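Local coordinates for pyruvate kinase (Cryptosporidium parvum, PDB 4DRS), which probably catalyses the last step of glycolysis, passing the phosphate of phosphoenolpyruvate to ADP to give pyruvate and ATP, at residues Ile428-Glu433 against Arg439-Tyr444. Residues are numbered along the deposited sequence; the frame is centred on the assembly and turned at random.
Sequences IITITE and RLISKY. With SO4 (sulfate ion), chain C.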
loop_
_atom_site.group_PDB
_atom_site.type_symbol
_atom_site.label_atom_id
_atom_site.label_comp_id
_atom_site.label_asym_id
_atom_site.label_seq_id
_atom_site.Cartn_x
_atom_site.Cartn_y
_atom_site.Cartn_z
ATOM N N ILE A 428 14.354 -22.741 6.885
ATOM C CA ILE A 428 13.076 -23.297 7.298
ATOM C C ILE A 428 13.161 -24.817 7.156
ATOM O O ILE A 428 13.250 -25.342 6.042
ATOM C CB ILE A 428 11.894 -22.747 6.469
ATOM C CG1 ILE A 428 11.842 -21.214 6.557
ATOM C CG2 ILE A 428 10.582 -23.360 6.944
ATOM C CD1 ILE A 428 10.811 -20.567 5.650
ATOM N N ILE A 429 13.156 -25.514 8.290
ATOM C CA ILE A 429 13.244 -26.972 8.302
ATOM C C ILE A 429 11.861 -27.573 8.526
ATOM O O ILE A 429 11.158 -27.190 9.462
ATOM C CB ILE A 429 14.233 -27.484 9.373
ATOM C CG1 ILE A 429 15.604 -26.833 9.185
ATOM C CG2 ILE A 429 14.355 -29.003 9.317
ATOM C CD1 ILE A 429 16.553 -27.042 10.350
ATOM N N THR A 430 11.472 -28.504 7.657
ATOM C CA THR A 430 10.171 -29.157 7.775
ATOM C C THR A 430 10.285 -30.683 7.841
ATOM O O THR A 430 10.899 -31.312 6.981
ATOM C CB THR A 430 9.183 -28.706 6.667
ATOM O OG1 THR A 430 7.922 -29.361 6.850
ATOM C CG2 THR A 430 9.714 -29.019 5.269
ATOM N N ILE A 431 9.713 -31.264 8.889
ATOM C CA ILE A 431 9.657 -32.711 9.031
ATOM C C ILE A 431 8.366 -33.161 8.361
ATOM O O ILE A 431 7.278 -32.780 8.780
ATOM C CB ILE A 431 9.696 -33.145 10.516
ATOM C CG1 ILE A 431 11.004 -32.691 11.179
ATOM C CG2 ILE A 431 9.535 -34.652 10.651
ATOM C CD1 ILE A 431 11.024 -32.851 12.687
ATOM N N THR A 432 8.499 -33.954 7.303
ATOM C CA THR A 432 7.357 -34.328 6.477
ATOM C C THR A 432 7.424 -35.787 6.031
ATOM O O THR A 432 8.507 -36.326 5.800
ATOM C CB THR A 432 7.203 -33.386 5.257
ATOM O OG1 THR A 432 6.029 -33.740 4.517
ATOM C CG2 THR A 432 8.430 -33.445 4.339
ATOM N N GLU A 433 6.259 -36.418 5.925
ATOM C CA GLU A 433 6.170 -37.801 5.475
ATOM C C GLU A 433 5.641 -37.878 4.042
ATOM O O GLU A 433 5.749 -38.921 3.396
ATOM C CB GLU A 433 5.278 -38.620 6.420
ATOM C CG GLU A 433 5.533 -40.125 6.368
ATOM C CD GLU A 433 4.320 -40.961 6.770
ATOM O OE1 GLU A 433 3.177 -40.563 6.449
ATOM O OE2 GLU A 433 4.511 -42.030 7.392
ATOM N N ARG A 439 5.955 -28.405 0.061
ATOM C CA ARG A 439 5.338 -27.775 -1.110
ATOM C C ARG A 439 4.588 -26.486 -0.754
ATOM O O ARG A 439 4.640 -25.504 -1.497
ATOM C CB ARG A 439 4.407 -28.762 -1.826
ATOM C CG ARG A 439 5.132 -29.685 -2.799
ATOM C CD ARG A 439 4.194 -30.636 -3.542
ATOM N NE ARG A 439 3.733 -31.720 -2.679
ATOM C CZ ARG A 439 4.401 -32.852 -2.453
ATOM N NH1 ARG A 439 5.578 -33.077 -3.034
ATOM N NH2 ARG A 439 3.887 -33.765 -1.638
ATOM N N LEU A 440 3.902 -26.497 0.389
ATOM C CA LEU A 440 3.168 -25.329 0.868
ATOM C C LEU A 440 4.094 -24.181 1.282
ATOM O O LEU A 440 3.796 -23.022 1.015
ATOM C CB LEU A 440 2.228 -25.709 2.015
ATOM C CG LEU A 440 0.997 -26.538 1.631
ATOM C CD1 LEU A 440 0.352 -27.144 2.873
ATOM C CD2 LEU A 440 -0.013 -25.714 0.835
ATOM N N ILE A 441 5.212 -24.503 1.931
ATOM C CA ILE A 441 6.198 -23.481 2.282
ATOM C C ILE A 441 6.772 -22.876 0.999
ATOM O O ILE A 441 6.897 -21.655 0.892
ATOM C CB ILE A 441 7.324 -24.019 3.199
ATOM C CG1 ILE A 441 6.742 -24.549 4.516
ATOM C CG2 ILE A 441 8.354 -22.930 3.496
ATOM C CD1 ILE A 441 7.716 -25.360 5.347
ATOM N N SER A 442 7.079 -23.738 0.024
ATOM C CA SER A 442 7.609 -23.319 -1.281
ATOM C C SER A 442 6.676 -22.356 -2.016
ATOM O O SER A 442 7.125 -21.402 -2.649
ATOM C CB SER A 442 7.887 -24.544 -2.157
ATOM O OG SER A 442 8.502 -24.164 -3.378
ATOM N N LYS A 443 5.375 -22.618 -1.918
ATOM C CA LYS A 443 4.330 -21.760 -2.476
ATOM C C LYS A 443 4.431 -20.303 -1.993
ATOM O O LYS A 443 4.095 -19.374 -2.731
ATOM C CB LYS A 443 2.961 -22.344 -2.121
ATOM C CG LYS A 443 1.760 -21.546 -2.603
ATOM C CD LYS A 443 0.460 -22.165 -2.109
ATOM C CE LYS A 443 -0.739 -21.336 -2.535
ATOM N NZ LYS A 443 -2.015 -21.970 -2.096
ATOM N N TYR A 444 4.900 -20.100 -0.762
ATOM C CA TYR A 444 4.951 -18.747 -0.207
ATOM C C TYR A 444 6.305 -18.069 -0.359
ATOM O O TYR A 444 6.523 -16.985 0.190
ATOM C CB TYR A 444 4.418 -18.711 1.230
ATOM C CG TYR A 444 2.929 -18.917 1.245
ATOM C CD1 TYR A 444 2.059 -17.842 1.060
ATOM C CD2 TYR A 444 2.385 -20.195 1.381
ATOM C CE1 TYR A 444 0.687 -18.030 1.035
ATOM C CE2 TYR A 444 1.010 -20.394 1.357
ATOM C CZ TYR A 444 0.170 -19.310 1.183
ATOM O OH TYR A 444 -1.188 -19.491 1.164
HETATM S S SO4 C . 3.201 -33.442 5.901
HETATM O O1 SO4 C . 3.621 -33.560 7.312
HETATM O O2 SO4 C . 3.878 -32.273 5.310
HETATM O O3 SO4 C . 3.586 -34.657 5.151
HETATM O O4 SO4 C . 1.733 -33.293 5.811
#
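I428 and I441 face each other where strand 427-431 packs against helix 436-443, with CA atoms 8.5 Å apart, the closest CA pair between the two segments. I441 is the helix residue that makes the contact. Its CD1 meets CG2 of I428 at 3.8 Å and CB of T430 at 3.9 Å, so a single methyl rests against two strand residues whose CB atoms point to the same face. CG2 of I441 packs on CD1 of I428 at 4.0 Å; with both branches engaged, the two isoleucines lie alongside each other, their side chains running in opposite senses. In I441, CG1 is anti to the carbonyl carbon (chi1 -60°) and the chain then extends (chi2 168°), which carries CD1 as far as T430. Past the strand end, T432 OG1 lies 2.7 Å from O2 of the sulfate, and E433 N donates to sulfate O3 at 3.3 Å with an N-H...O angle of 142°; T434 OG1 and T437 OG1 add further bonds to the ion, probably acquired from the crystallisation liquor. I441 also touches I450 of strand 449-454, as befits a beta-alpha-beta unit of the alpha/beta domain. Buried methyl contacts thus join helix to sheet by dispersion and exclusion of water, while the polar bonding to the anion gathers at the turn after the strand and the first turn of the helix.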